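Local coordinates for protein CDP-glucose 4,6-dehydratase (Salmonella enterica subsp. enterica serovar Typhi, PDB 1WVG) that catalyses the NAD-dependent dehydration of CDP-D-glucose to CDP-4-dehydro-6-deoxy-D-glucose, a step toward the sugars of the lipopolysaccharide O-antigen, at residues L114-K119 with S169-S174; S174-A179 with H184-A189; F274-M279 with A287-D292. All blocks are in the same frame, centred on the assembly; numbering follows the deposited sequence.

Interaction 1. Residues L114-K119 with S169-S174; sequences LLETVK and SAFRNS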
# COMPACT_ATOMS: atom_id res chain seq x y z
N LEU A 114 11.17 1.07 -30.41
CA LEU A 114 12.50 1.51 -30.06
C LEU A 114 13.24 0.45 -29.28
O LEU A 114 14.38 0.15 -29.61
CB LEU A 114 12.43 2.87 -29.35
CG LEU A 114 13.76 3.61 -29.18
CD1 LEU A 114 14.43 3.20 -27.87
CD2 LEU A 114 14.70 3.44 -30.37
N LEU A 115 12.58 -0.15 -28.27
CA LEU A 115 13.23 -1.19 -27.45
C LEU A 115 13.47 -2.48 -28.21
O LEU A 115 14.51 -3.13 -28.03
CB LEU A 115 12.59 -1.42 -26.07
CG LEU A 115 12.47 -0.14 -25.27
CD1 LEU A 115 11.61 -0.33 -24.01
CD2 LEU A 115 13.84 0.44 -24.90
N GLU A 116 12.52 -2.84 -29.08
CA GLU A 116 12.76 -4.02 -29.87
C GLU A 116 13.94 -3.75 -30.81
O GLU A 116 14.78 -4.62 -31.02
CB GLU A 116 11.55 -4.46 -30.70
CG GLU A 116 11.84 -5.76 -31.48
CD GLU A 116 12.27 -6.92 -30.60
OE1 GLU A 116 12.33 -6.89 -29.39
OE2 GLU A 116 12.56 -8.00 -31.24
N THR A 117 13.99 -2.53 -31.37
CA THR A 117 15.08 -2.15 -32.28
C THR A 117 16.44 -2.21 -31.58
O THR A 117 17.46 -2.67 -32.11
CB THR A 117 14.84 -0.76 -32.84
N VAL A 118 16.46 -1.74 -30.35
CA VAL A 118 17.67 -1.77 -29.58
C VAL A 118 18.11 -3.20 -29.36
O VAL A 118 19.30 -3.53 -29.43
CB VAL A 118 17.46 -1.04 -28.26
CG1 VAL A 118 18.64 -1.32 -27.30
CG2 VAL A 118 17.39 0.45 -28.56
N LYS A 119 17.13 -4.06 -29.10
CA LYS A 119 17.41 -5.47 -28.87
C LYS A 119 18.05 -6.11 -30.10
O LYS A 119 19.11 -6.72 -30.04
CB LYS A 119 16.16 -6.21 -28.47
CG LYS A 119 16.35 -7.72 -28.30
CD LYS A 119 15.04 -8.51 -28.22
CE LYS A 119 14.93 -9.71 -29.16
NZ LYS A 119 13.54 -10.21 -29.32
N SER A 169 9.88 -1.67 -18.31
CA SER A 169 10.31 -2.62 -17.31
C SER A 169 10.22 -4.08 -17.78
O SER A 169 10.97 -4.95 -17.33
CB SER A 169 9.71 -2.28 -15.95
OG SER A 169 8.36 -2.62 -15.87
N ALA A 170 9.30 -4.38 -18.71
CA ALA A 170 9.14 -5.73 -19.24
C ALA A 170 10.29 -6.03 -20.20
O ALA A 170 10.81 -7.15 -20.28
CB ALA A 170 7.75 -5.99 -19.82
N PHE A 171 10.73 -5.02 -20.95
CA PHE A 171 11.85 -5.25 -21.83
C PHE A 171 13.07 -5.50 -20.97
O PHE A 171 13.86 -6.42 -21.19
CB PHE A 171 12.10 -4.06 -22.78
CG PHE A 171 11.43 -4.29 -24.11
CD1 PHE A 171 10.04 -4.19 -24.23
CD2 PHE A 171 12.17 -4.63 -25.24
CE1 PHE A 171 9.40 -4.39 -25.46
CE2 PHE A 171 11.55 -4.86 -26.48
CZ PHE A 171 10.16 -4.73 -26.58
N ARG A 172 13.20 -4.64 -19.96
CA ARG A 172 14.31 -4.78 -19.07
C ARG A 172 14.35 -6.17 -18.50
O ARG A 172 15.38 -6.82 -18.55
CB ARG A 172 14.28 -3.80 -17.93
CG ARG A 172 15.55 -3.89 -17.09
CD ARG A 172 15.54 -2.88 -15.94
NE ARG A 172 15.33 -1.44 -16.25
CZ ARG A 172 14.21 -0.74 -15.90
NH1 ARG A 172 13.19 -1.32 -15.27
NH2 ARG A 172 14.10 0.57 -16.19
N ASN A 173 13.22 -6.61 -17.94
CA ASN A 173 13.09 -7.93 -17.32
C ASN A 173 13.39 -9.09 -18.24
O ASN A 173 14.21 -9.96 -17.93
CB ASN A 173 11.72 -8.16 -16.63
CG ASN A 173 11.67 -7.60 -15.22
OD1 ASN A 173 12.70 -7.56 -14.52
ND2 ASN A 173 10.47 -7.16 -14.81
N SER A 174 12.73 -9.08 -19.36
CA SER A 174 12.86 -10.14 -20.34
C SER A 174 14.06 -10.15 -21.25
O SER A 174 14.48 -11.23 -21.68
CB SER A 174 11.70 -10.05 -21.31
OG SER A 174 10.49 -9.84 -20.63
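Leu115 and Glu116 of helix 100-121 meet the ring of Phe171 from helix 156-175 in a small, buried helix-helix contact on one flank of the Rossmann sheet. Phe171 supplies most of the surface. Its ring reaches across to the backbone of the partner helix, where Leu115 CB sits over one face, 3.7 Å from the centroid and displaced toward the CD2 rim; this is a CH-pi contact. The Leu115 CG points away from the carbonyl carbon (chi1 -54°), which lets CD1 run back to the root of the phenyl group, 4.0 Å from Phe171 CB. Farther along the ring, Glu116 N approaches Phe171 CE2 at 3.4 Å. The Glu116 chain bends at chi2 and brings OE1 to 3.6 Å from the same CE2, with the carboxylate turned 66° against the phenyl plane. Its other oxygen, OE2, is held on the syn side by Lys119 NZ at 3.1 Å in a salt bridge and also accepts from Gln120, so the acid's charge is probably largely balanced within its own helix. Lys119 in turn forms a cation-pi pair with Phe175, whose ring meets Phe171 edge to face. Glu116 and Ala170 also pack against Pro100 and Asn159 of the second subunit, respectively, consistent with the intersubunit four-helix bundle through which extended short-chain dehydrogenases/reductases commonly dimerise.

Interaction 2. Residues S174-A179 with H184-A189; sequences SFFNPA and HGVGLA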
# COMPACT_ATOMS: atom_id res chain seq x y z
N SER A 174 12.73 -9.08 -19.36
CA SER A 174 12.86 -10.14 -20.34
C SER A 174 14.06 -10.15 -21.25
O SER A 174 14.48 -11.23 -21.68
CB SER A 174 11.70 -10.05 -21.31
OG SER A 174 10.49 -9.84 -20.63
N PHE A 175 14.54 -8.95 -21.59
CA PHE A 175 15.63 -8.87 -22.53
C PHE A 175 16.92 -8.19 -22.11
O PHE A 175 17.97 -8.49 -22.66
CB PHE A 175 15.08 -8.25 -23.82
CG PHE A 175 13.79 -8.86 -24.30
CD1 PHE A 175 12.65 -8.06 -24.46
CD2 PHE A 175 13.69 -10.21 -24.65
CE1 PHE A 175 11.44 -8.59 -24.93
CE2 PHE A 175 12.49 -10.75 -25.12
CZ PHE A 175 11.35 -9.94 -25.26
N PHE A 176 16.85 -7.25 -21.19
CA PHE A 176 18.05 -6.54 -20.72
C PHE A 176 18.18 -6.79 -19.23
O PHE A 176 18.40 -5.87 -18.43
CB PHE A 176 17.93 -5.00 -20.97
CG PHE A 176 17.49 -4.69 -22.39
CD1 PHE A 176 16.32 -3.96 -22.64
CD2 PHE A 176 18.23 -5.12 -23.50
CE1 PHE A 176 15.89 -3.68 -23.94
CE2 PHE A 176 17.82 -4.84 -24.81
CZ PHE A 176 16.64 -4.12 -25.03
N ASN A 177 18.00 -8.05 -18.82
CA ASN A 177 18.01 -8.34 -17.41
C ASN A 177 19.33 -8.07 -16.70
O ASN A 177 20.37 -8.59 -17.06
CB ASN A 177 17.47 -9.74 -17.14
CG ASN A 177 17.06 -9.89 -15.70
OD1 ASN A 177 17.85 -9.77 -14.76
ND2 ASN A 177 15.78 -10.11 -15.53
N PRO A 178 19.31 -7.27 -15.64
CA PRO A 178 20.57 -7.02 -14.94
C PRO A 178 21.37 -8.30 -14.66
O PRO A 178 22.59 -8.27 -14.68
CB PRO A 178 20.21 -6.24 -13.67
CG PRO A 178 18.86 -5.59 -13.96
CD PRO A 178 18.22 -6.38 -15.12
N ALA A 179 20.66 -9.42 -14.44
CA ALA A 179 21.27 -10.73 -14.17
C ALA A 179 22.18 -11.17 -15.29
O ALA A 179 23.33 -11.56 -15.09
CB ALA A 179 20.22 -11.83 -13.99
N HIS A 184 24.08 -9.22 -22.34
CA HIS A 184 23.51 -8.24 -23.26
C HIS A 184 24.23 -6.89 -23.29
O HIS A 184 24.27 -6.21 -24.31
CB HIS A 184 21.97 -8.13 -23.11
CG HIS A 184 21.62 -7.74 -21.72
ND1 HIS A 184 21.03 -8.65 -20.87
CD2 HIS A 184 21.83 -6.57 -21.05
CE1 HIS A 184 20.87 -8.03 -19.73
NE2 HIS A 184 21.33 -6.78 -19.79
N GLY A 185 24.83 -6.53 -22.17
CA GLY A 185 25.57 -5.30 -22.05
C GLY A 185 24.69 -4.05 -22.06
O GLY A 185 25.22 -2.94 -22.18
N VAL A 186 23.35 -4.24 -21.90
CA VAL A 186 22.42 -3.10 -21.92
C VAL A 186 21.96 -2.44 -20.60
O VAL A 186 21.43 -3.07 -19.72
CB VAL A 186 21.19 -3.29 -22.79
CG1 VAL A 186 20.40 -1.98 -22.76
CG2 VAL A 186 21.59 -3.54 -24.23
N GLY A 187 22.13 -1.13 -20.47
CA GLY A 187 21.64 -0.40 -19.31
C GLY A 187 20.37 0.34 -19.76
O GLY A 187 20.37 1.04 -20.77
N LEU A 188 19.25 0.19 -19.05
CA LEU A 188 18.06 0.89 -19.49
C LEU A 188 17.40 1.57 -18.34
O LEU A 188 17.04 0.91 -17.37
CB LEU A 188 17.09 -0.14 -20.04
CG LEU A 188 15.67 0.34 -20.31
CD1 LEU A 188 15.60 1.50 -21.30
CD2 LEU A 188 14.92 -0.84 -20.93
N ALA A 189 17.24 2.87 -18.43
CA ALA A 189 16.58 3.61 -17.38
C ALA A 189 15.38 4.33 -17.94
O ALA A 189 15.43 4.71 -19.10
CB ALA A 189 17.52 4.69 -16.83
O HOH W 1 19.47 -3.66 -17.56
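A single water ties Phe176 to Val186, donating one hydrogen to Phe176 O at 2.6 Å and the other to Val186 O at 3.0 Å. It bridges the two arms of a tight return within a Rossmann beta-alpha-beta crossover: the chain leaves helix 156-175, passes through the short helix 181-184 and enters strand 187-197, which pairs in parallel with strand 126-130. The touching parts run 80° apart, and Gly185, with positive phi, makes the exit from the short helix. The rest of the contact is largely apolar. Phe176 CG lies opposite the carbonyl carbon (chi1 -49°), and this swings the ring toward the start of the strand. There Val186 lies across one face, its CG1 4.2 Å from the ring centroid, while Val186 CB comes within 3.6 Å of Phe176 CD2. Leu188, two residues on, reaches the ring obliquely through its CD2, 3.8 Å from Phe176 CD1. Val118 and Lys119 of helix 100-121 also touch this phenyl group, so it fills the junction of two helices with the sheet. His184 covers the backbone instead: Phe176 CA stands over the imidazole, but the ring is packed too tightly against the 176-177 backbone in the model, so the detail of this contact is doubtful. Beyond it, Asn177 closes an Asx turn, its OD1 accepting Ala179 N in the carbonyl plane at 2.8 Å with an N-H...O angle of 162°.

Interaction 3. Residues F274-M279 with A287-D292; sequences FIVDKM and ASWLLD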
# COMPACT_ATOMS: atom_id res chain seq x y z
N PHE A 274 0.68 31.49 -9.30
CA PHE A 274 1.93 32.06 -8.90
C PHE A 274 2.79 32.37 -10.10
O PHE A 274 3.46 33.39 -10.22
CB PHE A 274 2.68 31.00 -8.07
CG PHE A 274 4.11 31.44 -7.85
CD1 PHE A 274 4.44 32.15 -6.69
CD2 PHE A 274 5.13 31.14 -8.75
CE1 PHE A 274 5.74 32.60 -6.45
CE2 PHE A 274 6.43 31.58 -8.54
CZ PHE A 274 6.74 32.31 -7.39
N ILE A 275 2.85 31.41 -10.97
CA ILE A 275 3.69 31.59 -12.14
C ILE A 275 3.24 32.75 -13.00
O ILE A 275 4.03 33.62 -13.36
CB ILE A 275 3.82 30.32 -12.96
CG1 ILE A 275 4.88 29.44 -12.29
CG2 ILE A 275 4.27 30.66 -14.38
CD1 ILE A 275 4.41 28.00 -12.14
N VAL A 276 1.95 32.73 -13.34
CA VAL A 276 1.45 33.79 -14.18
C VAL A 276 1.66 35.14 -13.51
O VAL A 276 2.08 36.09 -14.16
CB VAL A 276 0.02 33.54 -14.60
CG1 VAL A 276 -0.86 33.70 -13.37
CG2 VAL A 276 -0.34 34.61 -15.63
N ASP A 277 1.42 35.24 -12.20
CA ASP A 277 1.61 36.51 -11.52
C ASP A 277 3.05 36.99 -11.64
O ASP A 277 3.41 38.16 -11.89
CB ASP A 277 1.14 36.41 -10.06
CG ASP A 277 -0.33 36.66 -9.87
OD1 ASP A 277 -1.07 37.04 -10.76
OD2 ASP A 277 -0.75 36.37 -8.67
N LYS A 278 3.94 36.04 -11.48
CA LYS A 278 5.35 36.38 -11.55
C LYS A 278 5.79 36.84 -12.95
O LYS A 278 6.55 37.82 -13.17
CB LYS A 278 6.15 35.19 -11.02
CG LYS A 278 7.60 35.58 -10.74
CD LYS A 278 7.76 36.83 -9.87
CE LYS A 278 8.57 36.60 -8.60
NZ LYS A 278 7.96 37.20 -7.40
N MET A 279 5.29 36.05 -13.91
CA MET A 279 5.53 36.27 -15.31
C MET A 279 5.06 37.69 -15.69
O MET A 279 5.79 38.47 -16.32
CB MET A 279 4.85 35.13 -16.12
CG MET A 279 5.63 33.81 -16.07
SD MET A 279 7.29 33.97 -16.85
CE MET A 279 6.83 33.60 -18.56
N ALA A 287 1.35 43.69 -19.39
CA ALA A 287 1.07 42.29 -19.13
C ALA A 287 -0.09 42.04 -18.15
O ALA A 287 -0.17 42.68 -17.09
CB ALA A 287 2.32 41.46 -18.85
N SER A 288 -0.99 41.13 -18.51
CA SER A 288 -2.14 40.81 -17.68
C SER A 288 -2.68 39.42 -17.97
O SER A 288 -2.46 38.79 -18.99
CB SER A 288 -3.25 41.85 -17.83
OG SER A 288 -4.44 41.40 -17.21
N TRP A 289 -3.44 38.90 -17.06
CA TRP A 289 -3.95 37.60 -17.39
C TRP A 289 -5.43 37.57 -17.13
O TRP A 289 -6.03 38.49 -16.57
CB TRP A 289 -3.20 36.42 -16.75
CG TRP A 289 -3.20 36.43 -15.24
CD1 TRP A 289 -2.32 37.03 -14.39
CD2 TRP A 289 -4.15 35.76 -14.43
NE1 TRP A 289 -2.66 36.79 -13.08
CE2 TRP A 289 -3.78 36.00 -13.08
CE3 TRP A 289 -5.26 34.95 -14.74
CZ2 TRP A 289 -4.53 35.47 -12.03
CZ3 TRP A 289 -5.99 34.41 -13.69
CH2 TRP A 289 -5.62 34.68 -12.35
N LEU A 290 -6.04 36.51 -17.53
CA LEU A 290 -7.42 36.55 -17.31
C LEU A 290 -7.97 35.16 -17.09
O LEU A 290 -7.53 34.20 -17.71
CB LEU A 290 -8.06 37.27 -18.52
CG LEU A 290 -9.38 36.66 -18.93
CD1 LEU A 290 -10.53 37.39 -18.24
CD2 LEU A 290 -9.55 36.75 -20.44
N LEU A 291 -8.92 35.07 -16.18
CA LEU A 291 -9.55 33.83 -15.83
C LEU A 291 -10.61 33.29 -16.79
O LEU A 291 -11.52 33.96 -17.28
CB LEU A 291 -10.14 33.93 -14.43
CG LEU A 291 -10.81 32.65 -13.99
CD1 LEU A 291 -9.77 31.56 -13.75
CD2 LEU A 291 -11.58 32.91 -12.70
N ASP A 292 -10.52 32.01 -17.02
CA ASP A 292 -11.49 31.39 -17.84
C ASP A 292 -12.32 30.42 -16.99
O ASP A 292 -11.82 29.61 -16.18
CB ASP A 292 -10.79 30.65 -18.96
CG ASP A 292 -11.80 29.81 -19.68
OD1 ASP A 292 -13.01 30.07 -19.70
OD2 ASP A 292 -11.28 28.74 -20.24
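The helix-to-strand packing of Val276 and Asp277 on Trp289 belongs to the C-terminal, sugar-nucleotide-binding part of this extended short-chain dehydrogenase/reductase. Helix 272-283 carries the first two residues, and Trp289 stands on strand 289-291, which forms a small parallel sheet with strand 221-223. The indole is met in two ways, over a face and at an edge. The Val276 side chain sets out toward the strand and lays both methyls against the ring: CG1 lies 3.6 Å from the centroid of the five-membered ring and only 13° off its normal, a CH-pi contact, and CG2 sits farther toward the stem, 3.4 Å from Trp289 CD1. The valine side chain and the indole cross at about a right angle. At the edge, Trp289 NE1 donates to Asp277 OD1 over 2.8 Å with an N-H...O angle of 156°. The oxygen lies close to the ring plane and is approached nearly along its C-O axis, and the carboxylate is rotated well out of the plane of the indole. Trp289 CG is placed between its own backbone N and carbonyl carbon (chi1 60°), which brings the indole toward the helix, and the turn about chi2 puts NE1 beside the aspartate. Val221 and Ile223 of the neighbouring strand touch Trp289 as well, and Val276 has its side chain about 8 Å from the bound CDP-xylose. With Val276 on its face and Asp277 at the edge beside its N-H, the indole is probably fixed in both tilt and rotation; the bond satisfies that N-H, but the donor is neutral, so any balance of the aspartate's charge would have to come from elsewhere, probably in part from solvent.

Interactions 1 and 2 form one continuous patch, their centres 8 Å apart. They share Ser174 and helix 156-175, and they touch through probable hydrogen bonds from Phe176 N to Phe171 O (3.1 Å) and from Arg172 NE to Leu188 O (3.1 Å); both also reach the second subunit. The patch belongs to the cofactor-binding Rossmann part but does not line its site: the side chains of Leu115 and Leu188 are each about 13 Å from the bound adenosine diphosphoribose. Interaction 3 lies on the opposite side of the chain's centre, with its centre 43 and 46 Å from those of interactions 1 and 2, close to the CDP-xylose and apart from the subunit interface.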